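Local coordinates for GDSL-like protein (Roseburia intestinalis L1-82, PDB 6HFZ) that removes acetyl groups from complex beta-mannans as a two-domain esterase of a commensal gut bacterium, at residues 53-63 against 199-210. Sequence-based numbering, arbitrary orientation.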
loop_
_atom_site.group_PDB
_atom_site.type_symbol
_atom_site.label_atom_id
_atom_site.label_comp_id
_atom_site.label_asym_id
_atom_site.label_seq_id
_atom_site.Cartn_x
_atom_site.Cartn_y
_atom_site.Cartn_z
ATOM N N LEU A 53 -11.892 -10.747 12.434
ATOM C CA LEU A 53 -10.835 -10.941 13.425
ATOM C C LEU A 53 -9.484 -10.354 12.947
ATOM O O LEU A 53 -8.462 -10.605 13.573
ATOM C CB LEU A 53 -10.710 -12.445 13.689
ATOM C CG LEU A 53 -11.908 -13.085 14.397
ATOM C CD1 LEU A 53 -11.662 -14.567 14.618
ATOM C CD2 LEU A 53 -12.192 -12.380 15.721
ATOM N N CYS A 54 -9.464 -9.588 11.838
ATOM C CA CYS A 54 -8.225 -8.901 11.462
ATOM C C CYS A 54 -8.121 -7.607 12.276
ATOM O O CYS A 54 -9.105 -7.137 12.838
ATOM C CB CYS A 54 -8.138 -8.629 9.967
ATOM S SG CYS A 54 -9.297 -7.411 9.302
ATOM N N TYR A 55 -6.917 -7.016 12.316
ATOM C CA TYR A 55 -6.664 -5.858 13.188
ATOM C C TYR A 55 -7.596 -4.720 12.754
ATOM O O TYR A 55 -8.081 -3.983 13.581
ATOM C CB TYR A 55 -5.175 -5.471 13.207
ATOM C CG TYR A 55 -4.766 -4.482 12.150
ATOM C CD1 TYR A 55 -5.061 -3.147 12.293
ATOM C CD2 TYR A 55 -4.060 -4.875 11.024
ATOM C CE1 TYR A 55 -4.740 -2.224 11.317
ATOM C CE2 TYR A 55 -3.709 -3.961 10.045
ATOM C CZ TYR A 55 -4.090 -2.636 10.172
ATOM O OH TYR A 55 -3.836 -1.728 9.172
ATOM N N ALA A 56 -7.790 -4.538 11.429
ATOM C CA ALA A 56 -8.552 -3.435 10.893
ATOM C C ALA A 56 -10.002 -3.468 11.412
ATOM O O ALA A 56 -10.515 -2.474 11.871
ATOM C CB ALA A 56 -8.492 -3.392 9.372
ATOM N N TYR A 57 -10.592 -4.661 11.419
ATOM C CA TYR A 57 -11.986 -4.781 11.876
ATOM C C TYR A 57 -12.032 -4.582 13.396
ATOM O O TYR A 57 -12.975 -3.979 13.916
ATOM C CB TYR A 57 -12.564 -6.086 11.364
ATOM C CG TYR A 57 -14.072 -6.057 11.327
ATOM C CD1 TYR A 57 -14.768 -5.536 10.252
ATOM C CD2 TYR A 57 -14.784 -6.490 12.429
ATOM C CE1 TYR A 57 -16.151 -5.482 10.250
ATOM C CE2 TYR A 57 -16.162 -6.417 12.456
ATOM C CZ TYR A 57 -16.844 -5.924 11.365
ATOM O OH TYR A 57 -18.213 -5.934 11.406
ATOM N N HIS A 58 -10.985 -5.024 14.108
ATOM C CA HIS A 58 -10.908 -4.785 15.551
ATOM C C HIS A 58 -10.871 -3.289 15.857
ATOM O O HIS A 58 -11.516 -2.815 16.800
ATOM C CB HIS A 58 -9.728 -5.502 16.219
ATOM C CG HIS A 58 -9.847 -6.988 16.420
ATOM N ND1 HIS A 58 -10.887 -7.602 17.128
ATOM C CD2 HIS A 58 -8.996 -7.984 16.104
ATOM C CE1 HIS A 58 -10.663 -8.910 17.197
ATOM N NE2 HIS A 58 -9.499 -9.172 16.607
ATOM N N VAL A 59 -10.125 -2.509 15.063
ATOM C CA VAL A 59 -10.071 -1.095 15.282
ATOM C C VAL A 59 -11.443 -0.493 14.951
ATOM O O VAL A 59 -11.884 0.474 15.592
ATOM C CB VAL A 59 -8.955 -0.465 14.443
ATOM C CG1 VAL A 59 -9.050 1.040 14.356
ATOM C CG2 VAL A 59 -7.602 -0.908 14.945
ATOM N N TYR A 60 -12.067 -0.989 13.872
ATOM C CA TYR A 60 -13.400 -0.513 13.462
ATOM C C TYR A 60 -14.377 -0.759 14.627
ATOM O O TYR A 60 -15.176 0.120 15.003
ATOM C CB TYR A 60 -13.802 -1.173 12.139
ATOM C CG TYR A 60 -15.236 -0.962 11.728
ATOM C CD1 TYR A 60 -15.705 0.283 11.345
ATOM C CD2 TYR A 60 -16.106 -2.027 11.728
ATOM C CE1 TYR A 60 -17.028 0.467 10.961
ATOM C CE2 TYR A 60 -17.433 -1.860 11.358
ATOM C CZ TYR A 60 -17.883 -0.618 10.973
ATOM O OH TYR A 60 -19.197 -0.501 10.607
ATOM N N GLU A 61 -14.289 -1.951 15.226
ATOM C CA GLU A 61 -15.155 -2.310 16.363
ATOM C C GLU A 61 -14.872 -1.376 17.549
ATOM O O GLU A 61 -15.822 -1.024 18.276
ATOM C CB GLU A 61 -15.033 -3.798 16.711
ATOM C CG GLU A 61 -15.733 -4.667 15.690
ATOM C CD GLU A 61 -15.963 -6.116 16.055
ATOM O OE1 GLU A 61 -15.041 -6.736 16.600
ATOM O OE2 GLU A 61 -17.062 -6.636 15.754
ATOM N N TRP A 62 -13.603 -0.981 17.767
ATOM C CA TRP A 62 -13.279 0.022 18.786
ATOM C C TRP A 62 -14.099 1.304 18.609
ATOM O O TRP A 62 -14.651 1.782 19.591
ATOM C CB TRP A 62 -11.777 0.339 18.894
ATOM C CG TRP A 62 -11.420 1.311 19.973
ATOM C CD1 TRP A 62 -11.058 1.013 21.256
ATOM C CD2 TRP A 62 -11.400 2.746 19.874
ATOM N NE1 TRP A 62 -10.830 2.164 21.956
ATOM C CE2 TRP A 62 -11.063 3.247 21.145
ATOM C CE3 TRP A 62 -11.691 3.658 18.859
ATOM C CZ2 TRP A 62 -10.924 4.605 21.388
ATOM C CZ3 TRP A 62 -11.569 5.001 19.108
ATOM C CH2 TRP A 62 -11.219 5.474 20.373
ATOM N N TRP A 63 -14.125 1.886 17.401
ATOM C CA TRP A 63 -14.899 3.106 17.145
ATOM C C TRP A 63 -16.382 2.876 17.516
ATOM O O TRP A 63 -16.963 3.666 18.276
ATOM C CB TRP A 63 -14.722 3.572 15.692
ATOM C CG TRP A 63 -13.382 4.187 15.410
ATOM C CD1 TRP A 63 -12.266 3.581 14.888
ATOM C CD2 TRP A 63 -13.011 5.544 15.654
ATOM N NE1 TRP A 63 -11.232 4.480 14.798
ATOM C CE2 TRP A 63 -11.667 5.693 15.244
ATOM C CE3 TRP A 63 -13.699 6.652 16.151
ATOM C CZ2 TRP A 63 -10.998 6.909 15.346
ATOM C CZ3 TRP A 63 -13.034 7.846 16.265
ATOM C CH2 TRP A 63 -11.705 7.975 15.861
ATOM N N HIS A 199 -3.305 -10.729 15.193
ATOM C CA HIS A 199 -4.169 -9.607 14.817
ATOM C C HIS A 199 -4.767 -8.939 16.053
ATOM O O HIS A 199 -4.905 -7.714 16.064
ATOM C CB HIS A 199 -5.292 -10.010 13.828
ATOM C CG HIS A 199 -4.822 -9.994 12.413
ATOM N ND1 HIS A 199 -4.689 -8.814 11.705
ATOM C CD2 HIS A 199 -4.395 -10.980 11.590
ATOM C CE1 HIS A 199 -4.208 -9.100 10.499
ATOM N NE2 HIS A 199 -4.079 -10.402 10.384
ATOM N N ALA A 200 -5.189 -9.727 17.050
ATOM C CA ALA A 200 -5.762 -9.129 18.277
ATOM C C ALA A 200 -4.694 -8.302 19.018
ATOM O O ALA A 200 -4.991 -7.190 19.485
ATOM C CB ALA A 200 -6.352 -10.197 19.167
ATOM N N LEU A 201 -3.448 -8.794 19.063
ATOM C CA LEU A 201 -2.301 -8.046 19.701
ATOM C C LEU A 201 -2.032 -6.742 18.934
ATOM O O LEU A 201 -1.824 -5.664 19.535
ATOM C CB LEU A 201 -1.061 -8.946 19.684
ATOM C CG LEU A 201 -0.276 -9.160 20.969
ATOM C CD1 LEU A 201 -1.107 -8.944 22.217
ATOM C CD2 LEU A 201 0.362 -10.533 20.963
ATOM N N VAL A 202 -2.074 -6.786 17.605
ATOM C CA VAL A 202 -1.780 -5.601 16.806
ATOM C C VAL A 202 -2.838 -4.530 17.094
ATOM O O VAL A 202 -2.528 -3.332 17.303
ATOM C CB VAL A 202 -1.631 -5.903 15.299
ATOM C CG1 VAL A 202 -1.701 -4.664 14.417
ATOM C CG2 VAL A 202 -0.348 -6.686 15.040
ATOM N N ALA A 203 -4.107 -4.958 17.079
ATOM C CA ALA A 203 -5.205 -4.070 17.340
ATOM C C ALA A 203 -5.068 -3.517 18.755
ATOM O O ALA A 203 -5.424 -2.413 18.982
ATOM C CB ALA A 203 -6.513 -4.788 17.137
ATOM N N SER A 204 -4.669 -4.359 19.717
ATOM C CA SER A 204 -4.595 -3.903 21.119
ATOM C C SER A 204 -3.588 -2.750 21.246
ATOM O O SER A 204 -3.787 -1.841 22.036
ATOM C CB SER A 204 -4.254 -5.043 22.070
ATOM O OG SER A 204 -2.891 -5.423 21.935
ATOM N N VAL A 205 -2.507 -2.785 20.447
ATOM C CA VAL A 205 -1.506 -1.734 20.522
ATOM C C VAL A 205 -2.139 -0.433 19.994
ATOM O O VAL A 205 -1.931 0.630 20.552
ATOM C CB VAL A 205 -0.202 -2.116 19.791
ATOM C CG1 VAL A 205 0.720 -0.925 19.687
ATOM C CG2 VAL A 205 0.512 -3.325 20.417
ATOM N N ILE A 206 -2.916 -0.544 18.911
ATOM C CA ILE A 206 -3.500 0.606 18.287
ATOM C C ILE A 206 -4.571 1.187 19.221
ATOM O O ILE A 206 -4.625 2.404 19.418
ATOM C CB ILE A 206 -4.087 0.246 16.918
ATOM C CG1 ILE A 206 -2.986 -0.174 15.938
ATOM C CG2 ILE A 206 -4.897 1.417 16.395
ATOM C CD1 ILE A 206 -3.484 -0.958 14.719
ATOM N N THR A 207 -5.417 0.326 19.777
ATOM C CA THR A 207 -6.562 0.809 20.607
ATOM C C THR A 207 -6.043 1.413 21.937
ATOM O O THR A 207 -6.666 2.324 22.473
ATOM C CB THR A 207 -7.660 -0.248 20.742
ATOM O OG1 THR A 207 -7.154 -1.382 21.433
ATOM C CG2 THR A 207 -8.233 -0.723 19.423
ATOM N N TYR A 208 -4.925 0.901 22.485
ATOM C CA TYR A 208 -4.270 1.515 23.638
ATOM C C TYR A 208 -4.071 3.018 23.399
ATOM O O TYR A 208 -4.410 3.890 24.237
ATOM C CB TYR A 208 -2.914 0.862 23.912
ATOM C CG TYR A 208 -2.191 1.527 25.044
ATOM C CD1 TYR A 208 -2.470 1.126 26.341
ATOM C CD2 TYR A 208 -1.258 2.534 24.856
ATOM C CE1 TYR A 208 -1.851 1.722 27.420
ATOM C CE2 TYR A 208 -0.623 3.137 25.934
ATOM C CZ TYR A 208 -0.944 2.735 27.218
ATOM O OH TYR A 208 -0.372 3.264 28.332
ATOM N N PHE A 209 -3.558 3.348 22.207
ATOM C CA PHE A 209 -3.266 4.715 21.847
ATOM C C PHE A 209 -4.579 5.479 21.642
ATOM O O PHE A 209 -4.707 6.592 22.145
ATOM C CB PHE A 209 -2.382 4.769 20.594
ATOM C CG PHE A 209 -2.132 6.159 20.066
ATOM C CD1 PHE A 209 -1.262 7.005 20.738
ATOM C CD2 PHE A 209 -2.774 6.613 18.931
ATOM C CE1 PHE A 209 -1.046 8.295 20.280
ATOM C CE2 PHE A 209 -2.541 7.898 18.463
ATOM C CZ PHE A 209 -1.649 8.712 19.118
ATOM N N LEU A 210 -5.543 4.880 20.912
ATOM C CA LEU A 210 -6.812 5.589 20.605
ATOM C C LEU A 210 -7.479 5.939 21.952
ATOM O O LEU A 210 -7.948 7.037 22.166
ATOM C CB LEU A 210 -7.720 4.733 19.717
ATOM C CG LEU A 210 -7.231 4.568 18.283
ATOM C CD1 LEU A 210 -8.198 3.760 17.469
ATOM C CD2 LEU A 210 -6.984 5.929 17.656
#
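Chi1 of 90° sets the ring of Tyr55 between its own backbone N and carbonyl carbon, bringing it against Val202 and Ile206, while Trp62, with CG anti to the backbone N, reaches across to Thr207 and Leu210. The two helices pack side by side in the SGNH-hydrolase (GDSL) domain, where helix 55-66 lies on the mixed sheet, and run in roughly the same direction, their segment axes 8.4 Å apart at a crossing angle of -41°. Tyr55 acts as a knob in a hole formed by His199, Val202, Ala203 and Ile206; Ile206 CD1 meets Tyr55 CD1 at 3.6 Å, and Tyr55 OH, beyond this hole, hydrogen-bonds Thr43 OG1. Packing is tight at Ala203, whose CB lies 3.4 Å from His58 CB, where the small side chain lets the backbones come close. The Val59 and Ile206 side chains cross at about a right angle and touch through their CG2 methyls, and Phe37 of strand 32-39 touches both Tyr55 and Val59. At the C-terminal end Leu210 CB sits over one face of the Trp62 six-membered ring, 3.7 Å from its centroid, a CH-pi contact, while Thr207 CB packs obliquely on CD1 of the indole. An alanine in place of Trp62 would probably leave Leu210 and Thr207 without their aromatic partner and open a gap between the helices. At the other end a hydrogen bond joins the segments. His199 ND1 accepts the backbone N-H of Tyr55, in the first turn of its helix, and NE2 bonds Ser46 O, so both ring nitrogens are engaged. Cys54, the N-cap residue, lays its CA over a face of this ring. The bond from Tyr55 N to His199 ND1 measures 2.9 Å but is bent, with the donor 36° out of the imidazole plane.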